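Local coordinates for takeout-like protein 1 (Epiphyas postvittana, PDB 3E8T) that binds ubiquinone-8 in a long internal tunnel and probably serves as a carrier of hydrophobic ligands in insects, at residues E84-T98 and D111-L125. Residues are numbered along the deposited sequence; the frame is centred on the assembly and turned at random. Where two conformers were deposited one is given.
With UQ8 (Ubiquinone-8), chain B.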
ATOM      1  N   GLU A  84       9.633 -10.875   6.240  1.00 16.46           N
ATOM      2  CA  GLU A  84       9.864  -9.437   6.170  1.00 17.83           C
ATOM      3  C   GLU A  84      10.169  -9.063   4.746  1.00 16.23           C
ATOM      4  O   GLU A  84      11.079  -9.647   4.131  1.00 18.72           O
ATOM      5  CB  GLU A  84      11.036  -9.026   7.032  1.00 21.17           C
ATOM      6  CG  GLU A  84      10.847  -9.289   8.517  1.00 25.61           C
ATOM      7  CD  GLU A  84      11.882  -8.601   9.404  1.00 29.31           C
ATOM      8  OE1 GLU A  84      12.672  -7.753   8.908  1.00 35.56           O
ATOM      9  OE2 GLU A  84      11.886  -8.888  10.634  1.00 36.29           O
ATOM     10  N   VAL A  85       9.399  -8.093   4.218  1.00 15.27           N
ATOM     11  CA  VAL A  85       9.548  -7.601   2.864  1.00 16.04           C
ATOM     12  C   VAL A  85       9.786  -6.084   2.909  1.00 16.17           C
ATOM     13  O   VAL A  85       8.982  -5.327   3.469  1.00 17.33           O
ATOM     14  CB  VAL A  85       8.294  -7.891   1.975  1.00 16.80           C
ATOM     15  CG1 VAL A  85       8.563  -7.492   0.581  1.00 18.43           C
ATOM     16  CG2 VAL A  85       7.874  -9.380   2.046  1.00 18.97           C
ATOM     17  N   ASP A  86      10.901  -5.670   2.328  1.00 15.50           N
ATOM     18  CA  ASP A  86      11.245  -4.262   2.197  1.00 14.58           C
ATOM     19  C   ASP A  86      11.175  -3.919   0.723  1.00 14.34           C
ATOM     20  O   ASP A  86      11.745  -4.621  -0.108  1.00 15.94           O
ATOM     21  CB  ASP A  86      12.667  -4.023   2.703  1.00 17.56           C
ATOM     22  CG  ASP A  86      12.773  -4.156   4.168  1.00 22.89           C
ATOM     23  OD1 ASP A  86      12.212  -3.283   4.840  1.00 25.14           O
ATOM     24  OD2 ASP A  86      13.395  -5.109   4.668  1.00 27.40           O
ATOM     25  N   PHE A  87      10.442  -2.870   0.369  1.00 14.24           N
ATOM     26  CA  PHE A  87      10.353  -2.447  -1.020  1.00 13.39           C
ATOM     27  C   PHE A  87      10.130  -0.951  -1.116  1.00 12.70           C
ATOM     28  O   PHE A  87       9.845  -0.299  -0.111  1.00 13.95           O
ATOM     29  CB  PHE A  87       9.239  -3.222  -1.775  1.00 14.85           C
ATOM     30  CG  PHE A  87       7.842  -3.048  -1.240  1.00 14.49           C
ATOM     31  CD1 PHE A  87       6.960  -2.201  -1.876  1.00 15.94           C
ATOM     32  CD2 PHE A  87       7.411  -3.779  -0.130  1.00 15.76           C
ATOM     33  CE1 PHE A  87       5.649  -2.064  -1.446  1.00 16.15           C
ATOM     34  CE2 PHE A  87       6.095  -3.631   0.322  1.00 18.24           C
ATOM     35  CZ  PHE A  87       5.249  -2.749  -0.353  1.00 16.87           C
ATOM     36  N   HIS A  88      10.232  -0.422  -2.317  1.00 13.23           N
ATOM     37  CA  HIS A  88       9.973   0.982  -2.532  1.00 14.06           C
ATOM     38  C   HIS A  88       9.394   1.233  -3.897  1.00 14.55           C
ATOM     39  O   HIS A  88       9.463   0.379  -4.785  1.00 15.53           O
ATOM     40  CB  HIS A  88      11.246   1.817  -2.299  1.00 15.40           C
ATOM     41  CG  HIS A  88      12.322   1.574  -3.310  1.00 17.29           C
ATOM     42  ND1 HIS A  88      13.264   0.568  -3.196  1.00 18.24           N
ATOM     43  CD2 HIS A  88      12.588   2.203  -4.478  1.00 20.50           C
ATOM     44  CE1 HIS A  88      14.078   0.606  -4.247  1.00 20.46           C
ATOM     45  NE2 HIS A  88      13.690   1.584  -5.041  1.00 22.51           N
ATOM     46  N   LEU A  89       8.754   2.404  -4.046  1.00 14.37           N
ATOM     47  CA  LEU A  89       8.115   2.761  -5.305  1.00 14.56           C
ATOM     48  C   LEU A  89       7.761   4.235  -5.333  1.00 13.92           C
ATOM     49  O   LEU A  89       7.824   4.906  -4.298  1.00 14.62           O
ATOM     50  CB  LEU A  89       6.831   1.939  -5.495  1.00 15.87           C
ATOM     51  CG  LEU A  89       5.660   2.258  -4.536  1.00 15.69           C
ATOM     52  CD1 LEU A  89       4.388   1.711  -5.161  1.00 18.53           C
ATOM     53  CD2 LEU A  89       5.862   1.684  -3.164  1.00 18.45           C
ATOM     54  N   ASP A  90       7.486   4.730  -6.523  1.00 15.48           N
ATOM     55  CA  ASP A  90       6.722   5.939  -6.710  1.00 14.24           C
ATOM     56  C   ASP A  90       5.278   5.574  -6.851  1.00 14.94           C
ATOM     57  O   ASP A  90       4.962   4.579  -7.484  1.00 18.50           O
ATOM     58  CB  ASP A  90       7.174   6.723  -7.954  1.00 15.63           C
ATOM     59  CG  ASP A  90       8.628   7.178  -7.899  1.00 18.43           C
ATOM     60  OD1 ASP A  90       9.226   7.213  -6.814  1.00 21.61           O
ATOM     61  OD2 ASP A  90       9.147   7.515  -9.004  1.00 25.57           O
ATOM     62  N   ALA A  91       4.380   6.356  -6.256  1.00 14.48           N
ATOM     63  CA  ALA A  91       2.968   6.023  -6.323  1.00 13.87           C
ATOM     64  C   ALA A  91       2.139   7.263  -6.425  1.00 13.88           C
ATOM     65  O   ALA A  91       2.596   8.364  -6.120  1.00 14.41           O
ATOM     66  CB  ALA A  91       2.590   5.299  -5.070  1.00 17.03           C
ATOM     67  N   THR A  92       0.910   7.067  -6.857  1.00 12.17           N
ATOM     68  CA  THR A  92      -0.055   8.147  -6.869  0.50 12.35           C
ATOM     69  C   THR A  92      -1.330   7.649  -6.200  1.00 11.84           C
ATOM     70  O   THR A  92      -1.735   6.512  -6.396  1.00 13.17           O
ATOM     71  CB  THR A  92      -0.356   8.711  -8.310  0.50 14.44           C
ATOM     72  OG1 THR A  92       0.788   9.380  -8.867  0.50 16.97           O
ATOM     73  CG2 THR A  92      -1.408   9.763  -8.268  0.50 13.83           C
ATOM     74  N   VAL A  93      -1.946   8.516  -5.414  1.00 11.66           N
ATOM     75  CA  VAL A  93      -3.269   8.270  -4.809  1.00 12.17           C
ATOM     76  C   VAL A  93      -4.225   9.331  -5.336  1.00 11.61           C
ATOM     77  O   VAL A  93      -3.920  10.514  -5.267  1.00 12.03           O
ATOM     78  CB  VAL A  93      -3.213   8.307  -3.289  1.00 13.60           C
ATOM     79  CG1 VAL A  93      -4.570   7.920  -2.736  1.00 15.69           C
ATOM     80  CG2 VAL A  93      -2.127   7.397  -2.740  1.00 16.60           C
ATOM     81  N   LYS A  94      -5.323   8.877  -5.911  1.00 12.14           N
ATOM     82  CA  LYS A  94      -6.320   9.751  -6.481  1.00 12.82           C
ATOM     83  C   LYS A  94      -7.684   9.451  -5.929  1.00 12.30           C
ATOM     84  O   LYS A  94      -7.926   8.372  -5.412  1.00 13.64           O
ATOM     85  CB  LYS A  94      -6.350   9.625  -8.019  1.00 14.94           C
ATOM     86  CG  LYS A  94      -5.062  10.045  -8.729  1.00 18.26           C
ATOM     87  CD  LYS A  94      -5.198   9.867 -10.277  1.00 22.10           C
ATOM     88  CE  LYS A  94      -4.028  10.438 -11.013  1.00 25.28           C
ATOM     89  NZ  LYS A  94      -3.897   9.972 -12.444  1.00 30.00           N
ATOM     90  N   GLY A  95      -8.595  10.394  -6.057  1.00 11.60           N
ATOM     91  CA  GLY A  95      -9.974  10.136  -5.714  1.00 12.09           C
ATOM     92  C   GLY A  95     -10.729  11.401  -5.398  1.00 10.74           C
ATOM     93  O   GLY A  95     -10.200  12.498  -5.535  1.00 11.49           O
ATOM     94  N   HIS A  96     -11.990  11.238  -5.024  1.00 10.10           N
ATOM     95  CA  HIS A  96     -12.842  12.348  -4.638  1.00 10.55           C
ATOM     96  C   HIS A  96     -12.719  12.559  -3.150  1.00  9.70           C
ATOM     97  O   HIS A  96     -13.080  11.660  -2.363  1.00 10.92           O
ATOM     98  CB  HIS A  96     -14.293  11.991  -5.016  1.00 10.82           C
ATOM     99  CG  HIS A  96     -15.308  12.944  -4.519  1.00 14.50           C
ATOM    100  ND1 HIS A  96     -16.620  12.571  -4.310  1.00 20.74           N
ATOM    101  CD2 HIS A  96     -15.203  14.215  -4.102  1.00 16.88           C
ATOM    102  CE1 HIS A  96     -17.292  13.616  -3.845  1.00 20.68           C
ATOM    103  NE2 HIS A  96     -16.454  14.639  -3.736  1.00 21.06           N
ATOM    104  N   TYR A  97     -12.143  13.694  -2.752  1.00  9.87           N
ATOM    105  CA  TYR A  97     -11.883  13.952  -1.336  1.00  9.96           C
ATOM    106  C   TYR A  97     -12.804  15.024  -0.786  1.00  9.70           C
ATOM    107  O   TYR A  97     -13.348  15.845  -1.511  1.00 10.35           O
ATOM    108  CB  TYR A  97     -10.397  14.436  -1.106  1.00 10.59           C
ATOM    109  CG  TYR A  97     -10.200  15.904  -1.369  1.00  9.34           C
ATOM    110  CD1 TYR A  97     -10.218  16.800  -0.332  1.00 10.50           C
ATOM    111  CD2 TYR A  97     -10.103  16.406  -2.639  1.00  9.63           C
ATOM    112  CE1 TYR A  97     -10.197  18.133  -0.561  1.00  9.59           C
ATOM    113  CE2 TYR A  97     -10.103  17.757  -2.858  1.00  9.16           C
ATOM    114  CZ  TYR A  97     -10.161  18.611  -1.808  1.00  9.95           C
ATOM    115  OH  TYR A  97     -10.183  19.965  -2.004  1.00 10.60           O
ATOM    116  N   THR A  98     -12.920  14.971   0.542  1.00  9.86           N
ATOM    117  CA  THR A  98     -13.422  16.115   1.285  1.00 10.77           C
ATOM    118  C   THR A  98     -12.463  16.390   2.418  1.00 10.57           C
ATOM    119  O   THR A  98     -11.813  15.469   2.933  1.00 10.84           O
ATOM    120  CB  THR A  98     -14.860  16.001   1.810  1.00 13.47           C
ATOM    121  OG1 THR A  98     -14.904  15.075   2.889  1.00 16.93           O
ATOM    122  CG2 THR A  98     -15.845  15.624   0.718  1.00 15.88           C
ATOM    123  N   ASP A 111     -13.770  20.072  -1.294  1.00 11.14           N
ATOM    124  CA  ASP A 111     -14.584  18.968  -1.792  1.00 11.47           C
ATOM    125  C   ASP A 111     -14.346  18.885  -3.282  1.00 11.32           C
ATOM    126  O   ASP A 111     -14.820  19.710  -4.039  1.00 12.02           O
ATOM    127  CB  ASP A 111     -16.056  19.246  -1.513  1.00 14.41           C
ATOM    128  CG  ASP A 111     -16.962  18.083  -1.873  1.00 17.20           C
ATOM    129  OD1 ASP A 111     -16.583  17.255  -2.700  1.00 19.64           O
ATOM    130  OD2 ASP A 111     -18.085  17.983  -1.310  1.00 25.95           O
ATOM    131  N   GLY A 112     -13.529  17.924  -3.667  1.00 10.17           N
ATOM    132  CA  GLY A 112     -13.056  17.892  -5.019  1.00 10.99           C
ATOM    133  C   GLY A 112     -12.266  16.658  -5.346  1.00 10.18           C
ATOM    134  O   GLY A 112     -12.511  15.611  -4.762  1.00 10.26           O
ATOM    135  N   GLN A 113     -11.335  16.798  -6.272  1.00 10.00           N
ATOM    136  CA  GLN A 113     -10.508  15.691  -6.660  1.00  9.64           C
ATOM    137  C   GLN A 113      -9.108  15.862  -6.123  1.00  9.44           C
ATOM    138  O   GLN A 113      -8.585  16.969  -6.014  1.00 10.12           O
ATOM    139  CB  GLN A 113     -10.455  15.562  -8.183  1.00 12.17           C
ATOM    140  CG  GLN A 113     -11.793  15.230  -8.801  1.00 14.04           C
ATOM    141  CD  GLN A 113     -12.421  13.961  -8.323  1.00 17.07           C
ATOM    142  OE1 GLN A 113     -11.803  12.898  -8.378  1.00 21.61           O
ATOM    143  NE2 GLN A 113     -13.668  14.051  -7.868  1.00 20.37           N
ATOM    144  N   MET A 114      -8.480  14.732  -5.792  1.00  9.62           N
ATOM    145  CA  MET A 114      -7.118  14.691  -5.287  1.00 10.44           C
ATOM    146  C   MET A 114      -6.195  13.945  -6.238  1.00 10.63           C
ATOM    147  O   MET A 114      -6.602  12.920  -6.797  1.00 11.79           O
ATOM    148  CB  MET A 114      -7.106  13.933  -3.933  1.00 11.57           C
ATOM    149  CG  MET A 114      -5.705  13.798  -3.344  1.00 13.16           C
ATOM    150  SD  MET A 114      -5.776  13.085  -1.693  1.00 16.67           S
ATOM    151  CE  MET A 114      -5.841  11.338  -2.098  1.00 18.71           C
ATOM    152  N   LYS A 115      -4.962  14.425  -6.337  1.00 10.88           N
ATOM    153  CA  LYS A 115      -3.866  13.662  -6.918  1.00 10.06           C
ATOM    154  C   LYS A 115      -2.664  13.871  -5.997  1.00 11.30           C
ATOM    155  O   LYS A 115      -2.127  14.968  -5.907  1.00 12.24           O
ATOM    156  CB  LYS A 115      -3.510  14.146  -8.315  1.00 12.57           C
ATOM    157  CG  LYS A 115      -2.348  13.393  -8.957  1.00 15.18           C
ATOM    158  CD  LYS A 115      -2.078  13.814 -10.395  1.00 17.94           C
ATOM    159  CE  LYS A 115      -0.741  13.236 -10.855  1.00 22.59           C
ATOM    160  NZ  LYS A 115      -0.386  13.669 -12.238  1.00 25.29           N
ATOM    161  N   LEU A 116      -2.296  12.822  -5.272  1.00 10.48           N
ATOM    162  CA  LEU A 116      -1.197  12.852  -4.363  0.50 10.63           C
ATOM    163  C   LEU A 116      -0.066  12.047  -5.023  1.00 10.85           C
ATOM    164  O   LEU A 116      -0.258  10.853  -5.285  1.00 13.65           O
ATOM    165  CB  LEU A 116      -1.661  12.229  -3.021  0.50 11.61           C
ATOM    166  CG  LEU A 116      -0.601  11.919  -1.968  0.50 11.87           C
ATOM    167  CD1 LEU A 116       0.065  13.264  -1.596  0.50 13.46           C
ATOM    168  CD2 LEU A 116      -1.223  11.257  -0.776  0.50 12.75           C
ATOM    169  N   LYS A 117       1.074  12.667  -5.226  1.00 10.89           N
ATOM    170  CA  LYS A 117       2.208  11.981  -5.832  1.00 11.88           C
ATOM    171  C   LYS A 117       3.249  11.737  -4.760  1.00 12.12           C
ATOM    172  O   LYS A 117       3.581  12.646  -4.017  1.00 14.16           O
ATOM    173  CB  LYS A 117       2.835  12.834  -6.929  1.00 15.70           C
ATOM    174  CG  LYS A 117       1.902  13.234  -8.055  1.00 20.96           C
ATOM    175  CD  LYS A 117       2.577  14.138  -9.066  1.00 23.24           C
ATOM    176  CE  LYS A 117       3.718  13.448  -9.800  1.00 27.11           C
ATOM    177  NZ  LYS A 117       4.342  14.288 -10.931  1.00 28.74           N
ATOM    178  N   LEU A 118       3.700  10.503  -4.644  1.00 12.33           N
ATOM    179  CA  LEU A 118       4.652  10.092  -3.641  1.00 13.38           C
ATOM    180  C   LEU A 118       5.910   9.593  -4.352  1.00 13.42           C
ATOM    181  O   LEU A 118       5.836   8.731  -5.212  1.00 15.69           O
ATOM    182  CB  LEU A 118       4.087   8.943  -2.816  1.00 15.53           C
ATOM    183  CG  LEU A 118       2.764   9.201  -2.147  1.00 18.49           C
ATOM    184  CD1 LEU A 118       2.182   7.919  -1.526  1.00 23.66           C
ATOM    185  CD2 LEU A 118       2.860  10.310  -1.137  1.00 19.42           C
ATOM    186  N   LYS A 119       7.059  10.156  -4.010  1.00 12.85           N
ATOM    187  CA  LYS A 119       8.310   9.787  -4.646  1.00 14.28           C
ATOM    188  C   LYS A 119       9.180   9.071  -3.647  1.00 12.92           C
ATOM    189  O   LYS A 119       9.488   9.586  -2.585  1.00 13.86           O
ATOM    190  CB  LYS A 119       9.017  11.019  -5.177  1.00 15.82           C
ATOM    191  CG  LYS A 119      10.253  10.689  -5.987  1.00 20.72           C
ATOM    192  CD  LYS A 119      10.932  11.888  -6.588  1.00 23.75           C
ATOM    193  CE  LYS A 119      12.106  11.396  -7.508  1.00 26.98           C
ATOM    194  NZ  LYS A 119      13.086  12.431  -8.001  1.00 31.80           N
ATOM    195  N   ASN A 120       9.583   7.862  -4.018  1.00 14.41           N
ATOM    196  CA  ASN A 120      10.483   7.038  -3.250  1.00 14.14           C
ATOM    197  C   ASN A 120       9.909   6.752  -1.877  1.00 13.58           C
ATOM    198  O   ASN A 120      10.549   6.980  -0.843  1.00 14.65           O
ATOM    199  CB  ASN A 120      11.874   7.677  -3.175  1.00 15.64           C
ATOM    200  CG  ASN A 120      12.957   6.702  -2.801  1.00 16.83           C
ATOM    201  OD1 ASN A 120      12.806   5.504  -2.953  1.00 19.98           O
ATOM    202  ND2 ASN A 120      14.053   7.244  -2.307  1.00 19.27           N
ATOM    203  N   ILE A 121       8.721   6.164  -1.874  1.00 12.98           N
ATOM    204  CA  ILE A 121       8.160   5.675  -0.645  1.00 13.31           C
ATOM    205  C   ILE A 121       8.710   4.278  -0.359  1.00 13.66           C
ATOM    206  O   ILE A 121       8.604   3.407  -1.214  1.00 15.52           O
ATOM    207  CB  ILE A 121       6.602   5.807  -0.571  1.00 16.36           C
ATOM    208  CG1 ILE A 121       6.116   5.372   0.813  1.00 16.46           C
ATOM    209  CG2 ILE A 121       5.952   5.045  -1.685  1.00 19.14           C
ATOM    210  CD1 ILE A 121       4.617   5.681   1.044  1.00 18.02           C
ATOM    211  N   HIS A 122       9.263   4.092   0.831  1.00 13.65           N
ATOM    212  CA  HIS A 122       9.752   2.822   1.305  1.00 13.70           C
ATOM    213  C   HIS A 122       8.779   2.217   2.270  1.00 14.55           C
ATOM    214  O   HIS A 122       8.203   2.910   3.110  1.00 16.45           O
ATOM    215  CB  HIS A 122      11.112   3.005   1.956  1.00 14.83           C
ATOM    216  CG  HIS A 122      12.205   3.260   0.955  1.00 16.81           C
ATOM    217  ND1 HIS A 122      13.248   2.382   0.740  1.00 19.18           N
ATOM    218  CD2 HIS A 122      12.348   4.224   0.019  1.00 18.36           C
ATOM    219  CE1 HIS A 122      14.000   2.826  -0.248  1.00 21.41           C
ATOM    220  NE2 HIS A 122      13.501   3.954  -0.680  1.00 20.86           N
ATOM    221  N   ILE A 123       8.525   0.923   2.077  1.00 14.31           N
ATOM    222  CA  ILE A 123       7.572   0.172   2.836  1.00 13.71           C
ATOM    223  C   ILE A 123       8.265  -1.026   3.485  1.00 13.87           C
ATOM    224  O   ILE A 123       9.043  -1.707   2.856  1.00 14.65           O
ATOM    225  CB  ILE A 123       6.406  -0.356   1.976  1.00 15.94           C
ATOM    226  CG1 ILE A 123       5.733   0.785   1.235  1.00 19.94           C
ATOM    227  CG2 ILE A 123       5.405  -1.136   2.785  1.00 16.80           C
ATOM    228  CD1 ILE A 123       5.040   1.737   2.057  1.00 23.33           C
ATOM    229  N   HIS A 124       8.003  -1.248   4.758  1.00 14.13           N
ATOM    230  CA  HIS A 124       8.472  -2.417   5.518  1.00 14.32           C
ATOM    231  C   HIS A 124       7.252  -3.215   5.966  1.00 13.70           C
ATOM    232  O   HIS A 124       6.452  -2.752   6.780  1.00 14.34           O
ATOM    233  CB  HIS A 124       9.330  -1.989   6.723  1.00 16.05           C
ATOM    234  CG  HIS A 124       9.868  -3.116   7.547  1.00 18.52           C
ATOM    235  ND1 HIS A 124      10.936  -3.881   7.141  1.00 23.58           N
ATOM    236  CD2 HIS A 124       9.495  -3.604   8.763  1.00 22.88           C
ATOM    237  CE1 HIS A 124      11.192  -4.798   8.061  1.00 24.27           C
ATOM    238  NE2 HIS A 124      10.351  -4.640   9.064  1.00 23.65           N
ATOM    239  N   LEU A 125       7.098  -4.398   5.395  1.00 14.60           N
ATOM    240  CA  LEU A 125       5.974  -5.284   5.662  1.00 14.41           C
ATOM    241  C   LEU A 125       6.472  -6.509   6.421  1.00 13.86           C
ATOM    242  O   LEU A 125       7.441  -7.137   6.017  1.00 15.92           O
ATOM    243  CB  LEU A 125       5.363  -5.736   4.324  1.00 15.01           C
ATOM    244  CG  LEU A 125       4.355  -6.862   4.325  1.00 15.39           C
ATOM    245  CD1 LEU A 125       3.043  -6.382   4.969  1.00 17.11           C
ATOM    246  CD2 LEU A 125       4.131  -7.362   2.904  1.00 18.32           C
TER
HETATM  247  C45 UQ8 B 221      -6.502  16.766   2.182  1.00 41.01           C
HETATM  248  C44 UQ8 B 221      -5.344  16.994   3.157  1.00 39.34           C
HETATM  249  C46 UQ8 B 221      -5.167  18.475   3.363  1.00 40.20           C
HETATM  250  C43 UQ8 B 221      -4.043  16.366   2.694  1.00 39.20           C
HETATM  251  C42 UQ8 B 221      -4.260  14.932   2.189  1.00 36.40           C
HETATM  252  C41 UQ8 B 221      -4.584  14.026   3.369  1.00 33.97           C
HETATM  253  C39 UQ8 B 221      -3.818  12.725   3.256  1.00 33.04           C
HETATM  254  C40 UQ8 B 221      -4.533  11.376   3.247  1.00 37.10           C
HETATM  255  C38 UQ8 B 221      -2.449  12.750   3.233  1.00 29.04           C
HETATM  256  C37 UQ8 B 221      -1.642  11.626   3.125  1.00 27.70           C
HETATM  257  C36 UQ8 B 221      -0.241  12.158   2.822  1.00 27.10           C
HETATM  258  C34 UQ8 B 221       0.754  11.062   2.491  1.00 26.04           C
HETATM  259  C35 UQ8 B 221       1.981  11.500   2.015  1.00 27.64           C
HETATM  260  C33 UQ8 B 221       0.407   9.717   2.589  1.00 24.02           C
HETATM  261  C32 UQ8 B 221       1.201   8.597   2.361  1.00 27.74           C
HETATM  262  C31 UQ8 B 221       0.269   7.423   1.958  1.00 25.98           C
HETATM  263  C29 UQ8 B 221       0.994   6.090   1.839  1.00 27.81           C
HETATM  264  C30 UQ8 B 221       2.032   5.659   2.923  1.00 29.58           C
HETATM  265  C28 UQ8 B 221       0.731   5.256   0.757  1.00 30.30           C
HETATM  266  C27 UQ8 B 221       1.326   4.021   0.533  1.00 29.80           C
HETATM  267  C26 UQ8 B 221       0.386   3.065  -0.217  1.00 29.70           C
HETATM  268  C24 UQ8 B 221       1.136   1.806  -0.666  1.00 29.29           C
HETATM  269  C25 UQ8 B 221       2.208   1.885  -1.767  1.00 31.99           C
HETATM  270  C23 UQ8 B 221       0.848   0.598  -0.070  1.00 28.86           C
HETATM  271  C22 UQ8 B 221       1.421  -0.644  -0.356  1.00 31.24           C
HETATM  272  C21 UQ8 B 221       0.950  -1.706   0.636  1.00 33.40           C
HETATM  273  C19 UQ8 B 221       1.765  -3.001   0.642  1.00 34.02           C
HETATM  274  C20 UQ8 B 221       1.355  -3.945   1.770  1.00 34.05           C
HETATM  275  C18 UQ8 B 221       1.812  -3.696  -0.726  1.00 35.70           C
HETATM  276  C17 UQ8 B 221       2.555  -5.038  -0.648  1.00 38.34           C
HETATM  277  C16 UQ8 B 221       3.044  -5.532  -2.020  1.00 42.71           C
HETATM  278  C14 UQ8 B 221       3.415  -7.007  -1.907  1.00 45.11           C
HETATM  279  C15 UQ8 B 221       4.130  -7.502  -0.636  1.00 46.33           C
HETATM  280  C13 UQ8 B 221       3.093  -7.915  -2.913  1.00 46.25           C
HETATM  281  C12 UQ8 B 221       3.399  -9.271  -2.833  1.00 46.77           C
HETATM  282  C11 UQ8 B 221       3.594  -9.943  -4.208  1.00 49.12           C
HETATM  283  C9  UQ8 B 221       4.491 -11.190  -4.103  1.00 50.96           C
HETATM  284  C10 UQ8 B 221       4.604 -11.714  -2.662  1.00 51.64           C
HETATM  285  C8  UQ8 B 221       3.949 -12.265  -5.042  1.00 51.26           C
HETATM  286  C7  UQ8 B 221       3.332 -13.453  -4.298  1.00 62.77           C
HETATM  287  C6  UQ8 B 221       4.378 -14.495  -3.833  1.00 52.06           C
HETATM  288  C1  UQ8 B 221       4.287 -15.028  -2.541  1.00 54.07           C
HETATM  289  C1M UQ8 B 221       3.251 -14.589  -1.716  1.00 59.53           C
HETATM  290  C2  UQ8 B 221       5.206 -15.971  -2.066  1.00 54.90           C
HETATM  291  O2  UQ8 B 221       5.121 -16.443  -0.928  1.00 50.23           O
HETATM  292  C3  UQ8 B 221       6.234 -16.407  -2.886  1.00 53.03           C
HETATM  293  O3  UQ8 B 221       7.127 -17.327  -2.422  1.00 53.28           O
HETATM  294  C3M UQ8 B 221       6.617 -18.646  -2.616  1.00 57.12           C
HETATM  295  C4  UQ8 B 221       6.357 -15.893  -4.171  1.00 51.72           C
HETATM  296  O4  UQ8 B 221       7.378 -16.335  -4.965  1.00 54.07           O
HETATM  297  C4M UQ8 B 221       8.640 -16.186  -4.297  1.00 55.49           C
HETATM  298  C5  UQ8 B 221       5.438 -14.944  -4.640  1.00 57.52           C
HETATM  299  O5  UQ8 B 221       5.566 -14.514  -5.789  1.00 56.03           O
HETATM  300  O   HOH W   1      10.685  -5.953  11.382  1.00 39.08           O
HETATM  301  O   HOH W   2      11.657  -0.731   3.480  1.00 24.02           O
HETATM  302  O   HOH W   3      -8.842  12.336  -8.540  1.00 29.67           O
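Val85 and Leu125 pair through two backbone bonds, Val85 N to Leu125 O and Leu125 N to Val85 O, both 2.8 Å. Antiparallel pairing then runs on to Thr98 and Asp111, broken where the register slips by one residue between Leu89 and Ala91. At that beta bulge a side chain takes over: Asp90 OD1 accepts Asn120 N at 2.9 Å, nearly along its own C-O direction, while Asn120 ND2 is held by Asp154.

Two histidine-carboxylate bonds flank the bulge on the polar face. His124 ND1 donates to Asp86 OD1 on its syn side at 2.7 Å, 32° out of the carboxylate plane; water 2 donates to the same oxygen and to Ile123 O, and water 1 meets His124 NE2. At the other end His96 NE2 donates to Asp111 OD1 (2.8 Å), which lies in the ring plane; the ring reaches it because CG stands anti to the backbone N (chi1 172°). A leucine at His96 would probably leave Asp111 OD1 without this donor and the carboxylate freer to turn. Between Asp86 and the bulge, His88 lays CB over the centre of the His122 ring, 3.4 Å from its centroid, and His88 ND1 is hydrogen-bonded to Asp72.

The other face is mostly apolar; Tyr97 OH, on that face, is hydrogen-bonded to Thr161 O. Phe87 takes Ile123 CB over one ring face, and its CZ lies 3.5 Å from UQ8 C17; Leu89, Leu116, Leu118, Ile121 and Leu125 also touch the polyprenyl tail. A long antiparallel sheet curled round a long helix, with a lipid tunnel lined by aliphatic and aromatic groups, is typical of the takeout/juvenile hormone binding protein fold.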